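Local coordinates for kallistatin (Homo sapiens, PDB 6F4V), which inhibits tissue kallikrein as a secreted serpin, forming a stable equimolar complex with the protease and being cleaved at its reactive site, at residues S95-S100 with K108-T113; H101-L106 with D158-L163; L220-K225 with L270-F275; A320-D323 with G328-A331. All coordinates share one frame; numbering follows the deposited sequence.

Contact 1: residues S95-S100 with K108-T113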
# COMPACT_ATOMS: atom_id res chain seq x y z
N SER A 95 -3.41 14.02 -0.91
CA SER A 95 -2.60 14.37 0.24
C SER A 95 -3.21 15.58 0.90
O SER A 95 -3.88 16.37 0.25
CB SER A 95 -1.19 14.74 -0.23
OG SER A 95 -0.53 13.58 -0.76
N ALA A 96 -2.86 15.78 2.17
CA ALA A 96 -3.31 16.94 2.90
C ALA A 96 -2.37 17.22 4.06
O ALA A 96 -1.71 16.30 4.61
CB ALA A 96 -4.73 16.71 3.40
N LEU A 97 -2.30 18.50 4.43
CA LEU A 97 -1.63 18.91 5.61
C LEU A 97 -2.67 19.60 6.50
O LEU A 97 -3.38 20.52 6.06
CB LEU A 97 -0.53 19.92 5.29
CG LEU A 97 0.60 19.49 4.35
CD1 LEU A 97 1.50 20.69 4.11
CD2 LEU A 97 1.37 18.33 4.95
N PHE A 98 -2.74 19.15 7.74
CA PHE A 98 -3.53 19.78 8.77
C PHE A 98 -2.57 20.64 9.58
O PHE A 98 -1.69 20.11 10.25
CB PHE A 98 -4.26 18.72 9.58
CG PHE A 98 -5.30 18.01 8.78
CD1 PHE A 98 -4.96 16.92 7.98
CD2 PHE A 98 -6.62 18.46 8.78
CE1 PHE A 98 -5.92 16.28 7.22
CE2 PHE A 98 -7.58 17.83 8.01
CZ PHE A 98 -7.24 16.73 7.23
N LEU A 99 -2.72 21.96 9.47
CA LEU A 99 -1.76 22.93 9.97
C LEU A 99 -2.30 23.63 11.22
O LEU A 99 -3.45 24.02 11.24
CB LEU A 99 -1.53 23.99 8.91
CG LEU A 99 -1.02 23.52 7.55
CD1 LEU A 99 -0.94 24.69 6.59
CD2 LEU A 99 0.33 22.84 7.69
N SER A 100 -1.46 23.80 12.23
CA SER A 100 -1.85 24.54 13.43
C SER A 100 -2.32 25.95 13.03
O SER A 100 -1.63 26.63 12.27
CB SER A 100 -0.67 24.64 14.41
OG SER A 100 -1.03 25.37 15.58
N LYS A 108 7.77 27.98 1.32
CA LYS A 108 8.42 27.06 0.39
C LYS A 108 7.93 25.63 0.57
O LYS A 108 7.60 24.95 -0.39
CB LYS A 108 9.93 27.10 0.57
CG LYS A 108 10.71 26.30 -0.46
CD LYS A 108 12.18 26.23 -0.08
CE LYS A 108 13.03 25.88 -1.31
NZ LYS A 108 12.51 24.69 -2.04
N PHE A 109 7.88 25.18 1.82
CA PHE A 109 7.36 23.86 2.13
C PHE A 109 5.92 23.72 1.68
O PHE A 109 5.56 22.75 1.00
CB PHE A 109 7.49 23.61 3.64
CG PHE A 109 6.83 22.36 4.11
CD1 PHE A 109 7.32 21.10 3.73
CD2 PHE A 109 5.69 22.41 4.93
CE1 PHE A 109 6.70 19.93 4.16
CE2 PHE A 109 5.07 21.24 5.35
CZ PHE A 109 5.58 20.01 4.97
N LEU A 110 5.09 24.69 2.04
CA LEU A 110 3.68 24.61 1.68
C LEU A 110 3.53 24.60 0.14
O LEU A 110 2.81 23.77 -0.39
CB LEU A 110 2.87 25.74 2.30
CG LEU A 110 2.84 25.81 3.83
CD1 LEU A 110 1.94 26.98 4.26
CD2 LEU A 110 2.32 24.50 4.42
N ASN A 111 4.25 25.49 -0.53
CA ASN A 111 4.22 25.58 -2.00
C ASN A 111 4.65 24.25 -2.68
O ASN A 111 3.98 23.78 -3.59
CB ASN A 111 5.12 26.73 -2.46
CG ASN A 111 5.02 26.99 -3.96
OD1 ASN A 111 3.93 26.94 -4.53
ND2 ASN A 111 6.16 27.29 -4.60
N ASP A 112 5.77 23.69 -2.22
CA ASP A 112 6.30 22.41 -2.74
C ASP A 112 5.29 21.26 -2.56
O ASP A 112 5.06 20.48 -3.49
CB ASP A 112 7.63 22.02 -2.07
CG ASP A 112 8.83 22.91 -2.47
OD1 ASP A 112 8.74 23.74 -3.38
OD2 ASP A 112 9.89 22.76 -1.83
N THR A 113 4.67 21.15 -1.37
CA THR A 113 3.70 20.07 -1.16
C THR A 113 2.46 20.20 -2.06
O THR A 113 1.91 19.20 -2.54
CB THR A 113 3.22 19.93 0.30
OG1 THR A 113 2.53 21.11 0.72
CG2 THR A 113 4.40 19.63 1.23
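Leu97 and Leu99 of one strand pack against Phe109, Leu110 and Thr113 of the helix that follows it, inside a beta-alpha-beta unit made of strand 89-100, helix 107-117 and strand 120-124. The helix runs back almost antiparallel to the strand, at 155°, with the two short axes 10.4 Å apart, and side chains alone bridge that gap. Leu97 does most of the touching with a single methyl. Its CD1 lies 3.8 Å from CE2 of Phe109, approaching the ring obliquely, and 3.9 Å from CD2 of Leu110. The same CD1 meets the hydroxyl of Thr113 end-on, 3.6 Å from OG1. That hydroxyl is not left to the hydrocarbon: Thr113 OG1 hydrogen-bonds back to Leu110 O at 2.9 Å, one turn earlier in the helix. The chi1 of 63° that makes this bond possible also puts Thr113 CG2 over one face of the Phe109 ring, near its rim. One residue pair further up, Leu99 CD1 and Leu110 CD2 meet tip to tip at 3.9 Å, which leaves Leu110 CD2 shared between the two strand leucines. Strand 120-124 lies beside strand 89-100 and bonds to Leu97 through its backbone. A helix linking two neighbouring parallel strands in this way is the classic beta-alpha-beta crossover, here at one edge of the large serpin sheet.

Contact 2: residues H101-L106 with D158-L163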
# COMPACT_ATOMS: atom_id res chain seq x y z
N HIS A 101 -3.50 26.36 13.50
CA HIS A 101 -3.97 27.76 13.37
C HIS A 101 -2.94 28.82 13.81
O HIS A 101 -2.95 29.91 13.28
CB HIS A 101 -5.28 27.99 14.16
CG HIS A 101 -6.53 27.73 13.37
ND1 HIS A 101 -7.54 26.91 13.84
CD2 HIS A 101 -6.95 28.20 12.17
CE1 HIS A 101 -8.52 26.86 12.95
NE2 HIS A 101 -8.18 27.63 11.93
N ASN A 102 -2.09 28.50 14.79
CA ASN A 102 -1.14 29.48 15.36
C ASN A 102 0.10 29.73 14.52
O ASN A 102 0.45 30.87 14.24
CB ASN A 102 -0.66 29.00 16.74
CG ASN A 102 -1.76 29.01 17.78
OD1 ASN A 102 -2.60 29.90 17.80
ND2 ASN A 102 -1.76 28.00 18.66
N LEU A 103 0.74 28.63 14.13
CA LEU A 103 2.14 28.62 13.73
C LEU A 103 2.36 29.18 12.32
O LEU A 103 1.50 29.06 11.44
CB LEU A 103 2.63 27.17 13.83
CG LEU A 103 4.12 26.83 13.74
CD1 LEU A 103 4.80 27.14 15.07
CD2 LEU A 103 4.30 25.36 13.40
N LYS A 104 3.53 29.79 12.11
CA LYS A 104 3.93 30.29 10.79
C LYS A 104 4.70 29.18 10.09
O LYS A 104 5.83 28.83 10.49
CB LYS A 104 4.79 31.55 10.92
CG LYS A 104 5.15 32.23 9.60
CD LYS A 104 3.92 32.51 8.72
CE LYS A 104 4.12 33.67 7.76
NZ LYS A 104 5.06 33.34 6.66
N PHE A 105 4.10 28.62 9.05
CA PHE A 105 4.75 27.58 8.24
C PHE A 105 5.52 28.24 7.11
O PHE A 105 5.11 29.30 6.62
CB PHE A 105 3.73 26.59 7.70
CG PHE A 105 3.12 25.74 8.77
CD1 PHE A 105 1.99 26.17 9.46
CD2 PHE A 105 3.70 24.53 9.12
CE1 PHE A 105 1.43 25.39 10.46
CE2 PHE A 105 3.15 23.74 10.12
CZ PHE A 105 2.02 24.17 10.79
N LEU A 106 6.64 27.63 6.73
CA LEU A 106 7.47 28.17 5.67
C LEU A 106 6.74 28.00 4.36
O LEU A 106 6.29 26.90 4.04
CB LEU A 106 8.84 27.50 5.64
CG LEU A 106 9.75 27.88 6.80
CD1 LEU A 106 10.94 26.95 6.88
CD2 LEU A 106 10.23 29.33 6.71
N ASP A 158 0.70 18.65 21.93
CA ASP A 158 1.79 19.49 21.40
C ASP A 158 2.08 19.27 19.89
O ASP A 158 3.14 19.66 19.39
CB ASP A 158 3.07 19.27 22.24
CG ASP A 158 3.45 17.79 22.37
OD1 ASP A 158 2.65 16.92 21.98
OD2 ASP A 158 4.55 17.51 22.89
N VAL A 159 1.15 18.63 19.19
CA VAL A 159 1.26 18.48 17.73
C VAL A 159 0.92 19.79 17.05
O VAL A 159 -0.02 20.46 17.45
CB VAL A 159 0.35 17.33 17.24
CG1 VAL A 159 0.20 17.33 15.72
CG2 VAL A 159 0.89 16.00 17.73
N LEU A 160 1.70 20.15 16.03
CA LEU A 160 1.45 21.35 15.23
C LEU A 160 1.13 21.07 13.76
O LEU A 160 0.75 21.98 13.02
CB LEU A 160 2.67 22.27 15.30
CG LEU A 160 3.11 22.69 16.72
CD1 LEU A 160 4.49 23.35 16.64
CD2 LEU A 160 2.09 23.61 17.41
N MET A 161 1.30 19.82 13.31
CA MET A 161 0.95 19.47 11.93
C MET A 161 0.72 17.97 11.82
O MET A 161 1.43 17.19 12.43
CB MET A 161 2.06 19.91 10.96
CG MET A 161 1.74 19.67 9.49
SD MET A 161 3.16 19.98 8.42
CE MET A 161 3.87 18.33 8.35
N VAL A 162 -0.27 17.59 11.03
CA VAL A 162 -0.44 16.21 10.65
C VAL A 162 -0.50 16.15 9.13
O VAL A 162 -1.32 16.83 8.51
CB VAL A 162 -1.70 15.58 11.26
CG1 VAL A 162 -1.87 14.15 10.77
CG2 VAL A 162 -1.62 15.60 12.77
N LEU A 163 0.40 15.36 8.56
CA LEU A 163 0.41 15.05 7.15
C LEU A 163 -0.41 13.79 6.95
O LEU A 163 -0.29 12.85 7.73
CB LEU A 163 1.84 14.82 6.72
CG LEU A 163 2.17 14.39 5.32
CD1 LEU A 163 3.55 14.97 4.95
CD2 LEU A 163 2.12 12.88 5.12
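This is an apolar contact between the connection leaving strand 89-100 and the start of strand 159-172, at one end of the large sheet. Leu103 and Phe105 reach in from the connection, and Leu160 and Met161 receive them. Leu103 and Leu160 cross at about a right angle, with Leu103 CD2 3.8 Å from Leu160 CD1 and its second methyl only slightly farther off. Turned inward with CG opposite the backbone N (chi1 -168°), Leu103 also lays CD2 over one face of the Phe105 ring, toward the rim. The ring itself points its far edge at the strand: Phe105 CZ stands 3.4 Å from Leu160 O, which lies close to the ring plane. That carbonyl oxygen already accepts the backbone N-H of Ser100, so the aromatic C-H edge is an added, weaker partner to a bonded atom. Farther round the ring, Phe105 CE2 meets Met161 CB at 4.1 Å. Met161 SD makes an oblique Met-aromatic contact, 5.2 Å from the centroid of the Phe105 ring. Leu160 and Met161 both lie opposite Ile339 in a classic beta bulge, and the CB of each points toward the connection. The backbone O and N of Lys104 are hydrogen-bonded to the side chains of Thr306 and Gln308, respectively. Leu106 occupies the N-cap position, just before helix 107-117, while strand 159-172 runs between strands 89-100 and 328-340, with Leu163 turned onto helix 33-44.

Contact 3: residues L220-K225 with L270-F275. With NA (sodium ion), chain J.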
# COMPACT_ATOMS: atom_id res chain seq x y z
N LEU A 220 -1.10 -16.69 -10.25
CA LEU A 220 -2.20 -16.27 -11.12
C LEU A 220 -2.09 -14.78 -11.27
O LEU A 220 -1.95 -14.08 -10.26
CB LEU A 220 -3.54 -16.61 -10.44
CG LEU A 220 -4.81 -16.02 -11.07
CD1 LEU A 220 -5.02 -16.53 -12.50
CD2 LEU A 220 -6.01 -16.40 -10.23
N ARG A 221 -2.18 -14.26 -12.49
CA ARG A 221 -2.32 -12.82 -12.65
C ARG A 221 -3.70 -12.57 -13.25
O ARG A 221 -4.04 -13.16 -14.30
CB ARG A 221 -1.25 -12.26 -13.57
CG ARG A 221 -1.10 -10.75 -13.55
CD ARG A 221 -0.28 -10.28 -14.78
NE ARG A 221 -1.08 -10.23 -15.99
CZ ARG A 221 -0.91 -10.88 -17.16
NH1 ARG A 221 0.08 -11.69 -17.41
NH2 ARG A 221 -1.80 -10.67 -18.14
N MET A 222 -4.51 -11.76 -12.56
CA MET A 222 -5.82 -11.37 -13.06
C MET A 222 -5.81 -9.90 -13.43
O MET A 222 -5.31 -9.04 -12.68
CB MET A 222 -6.92 -11.64 -12.04
CG MET A 222 -7.20 -13.11 -11.85
SD MET A 222 -8.50 -13.42 -10.65
CE MET A 222 -9.92 -12.92 -11.61
N ASP A 223 -6.33 -9.61 -14.61
CA ASP A 223 -6.36 -8.25 -15.09
C ASP A 223 -7.63 -7.58 -14.62
O ASP A 223 -8.68 -8.22 -14.52
CB ASP A 223 -6.26 -8.21 -16.63
CG ASP A 223 -4.85 -8.61 -17.13
OD1 ASP A 223 -3.85 -8.17 -16.53
OD2 ASP A 223 -4.72 -9.47 -18.00
N TYR A 224 -7.51 -6.29 -14.34
CA TYR A 224 -8.65 -5.42 -14.13
C TYR A 224 -8.96 -4.67 -15.42
O TYR A 224 -8.12 -4.57 -16.32
CB TYR A 224 -8.36 -4.42 -13.05
CG TYR A 224 -8.12 -5.01 -11.68
CD1 TYR A 224 -9.17 -5.61 -10.96
CD2 TYR A 224 -6.86 -5.03 -11.11
CE1 TYR A 224 -8.97 -6.15 -9.72
CE2 TYR A 224 -6.64 -5.60 -9.86
CZ TYR A 224 -7.69 -6.12 -9.15
OH TYR A 224 -7.47 -6.68 -7.92
N LYS A 225 -10.17 -4.14 -15.52
CA LYS A 225 -10.52 -3.20 -16.59
C LYS A 225 -9.86 -1.88 -16.25
O LYS A 225 -10.22 -1.25 -15.25
CB LYS A 225 -12.03 -3.07 -16.72
CG LYS A 225 -12.63 -4.36 -17.21
CD LYS A 225 -14.13 -4.27 -17.44
CE LYS A 225 -14.69 -5.63 -17.76
NZ LYS A 225 -16.15 -5.54 -18.04
N LEU A 270 -10.95 -22.00 -11.49
CA LEU A 270 -10.43 -21.08 -10.47
C LEU A 270 -11.41 -20.97 -9.32
O LEU A 270 -12.56 -20.58 -9.52
CB LEU A 270 -10.21 -19.69 -11.09
CG LEU A 270 -9.82 -18.56 -10.14
CD1 LEU A 270 -8.54 -18.90 -9.39
CD2 LEU A 270 -9.62 -17.29 -10.94
N HIS A 271 -10.97 -21.32 -8.13
CA HIS A 271 -11.74 -21.14 -6.91
C HIS A 271 -11.02 -20.09 -6.12
O HIS A 271 -9.86 -20.29 -5.75
CB HIS A 271 -11.78 -22.44 -6.10
CG HIS A 271 -12.27 -23.63 -6.86
ND1 HIS A 271 -13.49 -24.22 -6.62
CD2 HIS A 271 -11.70 -24.34 -7.86
CE1 HIS A 271 -13.65 -25.25 -7.45
NE2 HIS A 271 -12.57 -25.35 -8.20
N LEU A 272 -11.70 -18.98 -5.83
CA LEU A 272 -11.08 -17.84 -5.19
C LEU A 272 -12.04 -17.31 -4.16
O LEU A 272 -13.21 -17.12 -4.49
CB LEU A 272 -10.73 -16.78 -6.21
CG LEU A 272 -10.01 -15.50 -5.73
CD1 LEU A 272 -8.58 -15.81 -5.29
CD2 LEU A 272 -10.01 -14.45 -6.84
N PRO A 273 -11.59 -17.09 -2.92
CA PRO A 273 -12.59 -16.65 -1.96
C PRO A 273 -13.06 -15.24 -2.20
O PRO A 273 -12.31 -14.39 -2.72
CB PRO A 273 -11.89 -16.76 -0.60
CG PRO A 273 -10.58 -17.42 -0.85
CD PRO A 273 -10.28 -17.31 -2.29
N LYS A 274 -14.30 -15.01 -1.82
CA LYS A 274 -14.85 -13.69 -1.62
C LYS A 274 -14.51 -13.35 -0.18
O LYS A 274 -14.83 -14.13 0.73
CB LYS A 274 -16.37 -13.71 -1.81
CG LYS A 274 -17.05 -12.38 -1.52
CD LYS A 274 -18.56 -12.50 -1.75
CE LYS A 274 -19.26 -11.21 -1.35
NZ LYS A 274 -20.73 -11.33 -1.58
N PHE A 275 -13.87 -12.21 0.05
CA PHE A 275 -13.32 -11.92 1.38
C PHE A 275 -12.90 -10.49 1.54
O PHE A 275 -12.72 -9.74 0.56
CB PHE A 275 -12.07 -12.81 1.67
CG PHE A 275 -10.86 -12.42 0.89
CD1 PHE A 275 -10.69 -12.83 -0.41
CD2 PHE A 275 -9.89 -11.57 1.44
CE1 PHE A 275 -9.60 -12.46 -1.17
CE2 PHE A 275 -8.79 -11.19 0.68
CZ PHE A 275 -8.65 -11.60 -0.63
NA NA J . -6.62 -4.01 -17.85
O HOH W 1 -4.73 -4.93 -16.81
O HOH W 2 -8.27 -3.03 -19.40
O HOH W 3 -7.02 -5.79 -19.25
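Leu270 opens the second segment and makes most of the contact, with both its methyls against one methyl of Leu220: Leu220 CD2 lies 3.7 Å from Leu270 CD1 and 3.8 Å from Leu270 CD2. The two leucines meet tip to tip. Leu270 CD2 is shared, because Met222 SD also comes to within 4.0 Å of it. After His271, which turns to the other face and packs on strand 193-202, Leu272 returns to the interface and places CD2 4.2 Å from Met222 SD. The sulfur thus sits over two alternate leucines of one strand. From Pro273 through Lys274 to Phe275 the chain leaves Met222 behind.

On the outer side of strand 217-223, Arg221 NH2 forms a salt bridge with Asp223 OD2 at 3.2 Å, in the guanidinium plane and on the syn lone pair; Trp208 makes a cation-pi contact with the same arginine. Just past the strand, Tyr224 O binds the sodium ion at 2.2 Å, together with Gly226 O and three waters.

The short strand segments cross at -76°, and the contact joins strand 217-223 of the four-stranded sheet to strand 269-282 of the large one. Strand 217-223 lies between strands 206-211 and 228-235, while the 270-273 portion pairs with strand 193-202 and, at Leu270 and His271, with a parallel strand of another chain.

Contact 4: residues A320-D323 with G328-A331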
# COMPACT_ATOMS: atom_id res chain seq x y z
N ALA A 320 -5.12 -0.04 6.04
CA ALA A 320 -5.50 -0.45 4.71
C ALA A 320 -6.56 -1.55 4.74
O ALA A 320 -6.59 -2.36 5.68
CB ALA A 320 -4.29 -0.93 3.94
N THR A 321 -7.36 -1.61 3.68
CA THR A 321 -8.42 -2.64 3.56
C THR A 321 -8.49 -3.19 2.16
O THR A 321 -8.31 -2.46 1.19
CB THR A 321 -9.86 -2.09 3.91
OG1 THR A 321 -10.20 -1.05 2.97
CG2 THR A 321 -9.90 -1.50 5.25
N LEU A 322 -8.80 -4.48 2.06
CA LEU A 322 -8.97 -5.21 0.79
C LEU A 322 -10.33 -5.91 0.81
O LEU A 322 -10.63 -6.60 1.79
CB LEU A 322 -7.91 -6.31 0.68
CG LEU A 322 -7.93 -7.20 -0.59
CD1 LEU A 322 -7.82 -6.36 -1.84
CD2 LEU A 322 -6.83 -8.24 -0.54
N ASP A 323 -11.07 -5.75 -0.28
CA ASP A 323 -12.38 -6.38 -0.48
C ASP A 323 -12.41 -6.98 -1.89
O ASP A 323 -12.37 -6.25 -2.89
CB ASP A 323 -13.51 -5.33 -0.31
CG ASP A 323 -14.89 -5.94 -0.29
OD1 ASP A 323 -15.08 -7.06 -0.79
OD2 ASP A 323 -15.83 -5.29 0.21
N GLY A 328 -15.13 -7.50 -8.80
CA GLY A 328 -13.80 -6.92 -8.79
C GLY A 328 -13.18 -6.81 -7.42
O GLY A 328 -13.49 -7.56 -6.49
N THR A 329 -12.30 -5.83 -7.29
CA THR A 329 -11.58 -5.56 -6.05
C THR A 329 -11.75 -4.11 -5.64
O THR A 329 -11.69 -3.23 -6.49
CB THR A 329 -10.05 -5.82 -6.27
OG1 THR A 329 -9.85 -7.19 -6.59
CG2 THR A 329 -9.21 -5.46 -5.06
N GLU A 330 -11.93 -3.88 -4.34
CA GLU A 330 -11.85 -2.58 -3.74
C GLU A 330 -10.73 -2.61 -2.71
O GLU A 330 -10.66 -3.51 -1.88
CB GLU A 330 -13.15 -2.19 -3.06
CG GLU A 330 -13.16 -0.77 -2.49
CD GLU A 330 -14.38 -0.52 -1.62
OE1 GLU A 330 -14.72 -1.42 -0.82
OE2 GLU A 330 -14.98 0.55 -1.71
N ALA A 331 -9.84 -1.63 -2.81
CA ALA A 331 -8.72 -1.51 -1.85
C ALA A 331 -8.53 -0.05 -1.48
O ALA A 331 -8.64 0.84 -2.32
CB ALA A 331 -7.45 -2.15 -2.42
O HOH W 4 -11.59 -2.35 0.58
O HOH W 5 -14.87 -5.81 -3.99
O HOH W 6 -16.32 -2.56 0.78
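Asp323 and Glu330 form the hydrogen-bonded pair of a beta hairpin between strands 312-324 and 328-340, each backbone N reaching the other's O at 2.8 Å. The next pair, Leu322 with Ala331, is non-hydrogen-bonded and is accompanied by CA-H...O contacts, among them Ala331 CA to Thr321 O at 3.2 Å. On the face with Ala331, Leu322 CD1 leans obliquely across to Thr329 CG2, 3.6 Å away; Phe30 and an aromatic side chain of another chain extend this apolar layer. The other face carries two carboxylates, and in the conformer of Asp323 described here its OD2 lies 4.2 Å from Glu330 OE1, their planes 55° apart. Tyr168 OH bonds the second oxygen of Glu330, and the side chain of Lys147 packs on that glutamate. Farther out, Ser276 OG holds Leu322 O. The position of strand 328-340 between strands 159-172 and 312-324, with the chain ending at Phe341, is consistent with the reactive loop inserted in a cleaved serpin. Beside the hairpin a water donates to Glu330 O at 2.9 Å and is also hydrogen-bonded to Thr321 OG1 at 3.1 Å.

All four contacts reach the large sheet, but at different places along it. Contacts 1 and 2 sit side by side, centres about 9 Å apart, and are joined by backbone bonds between strands 89-100 and 159-172, including Phe98 N to Val162 O at 2.8 Å; Phe105 also packs on Leu99. Contacts 3 and 4 form a second pair, about 12 Å between centres, linked by a hydrogen bond between Tyr224 OH and Thr329 OG1 and by Phe275 against Leu322. The two groups are far apart, contacts 2 and 3 having centres about 44 Å from each other, and strand 328-340 spans much of that distance. The sodium ion belongs to contact 3; the side chain of Leu220 there is about 14 Å from a bound sulfated sugar.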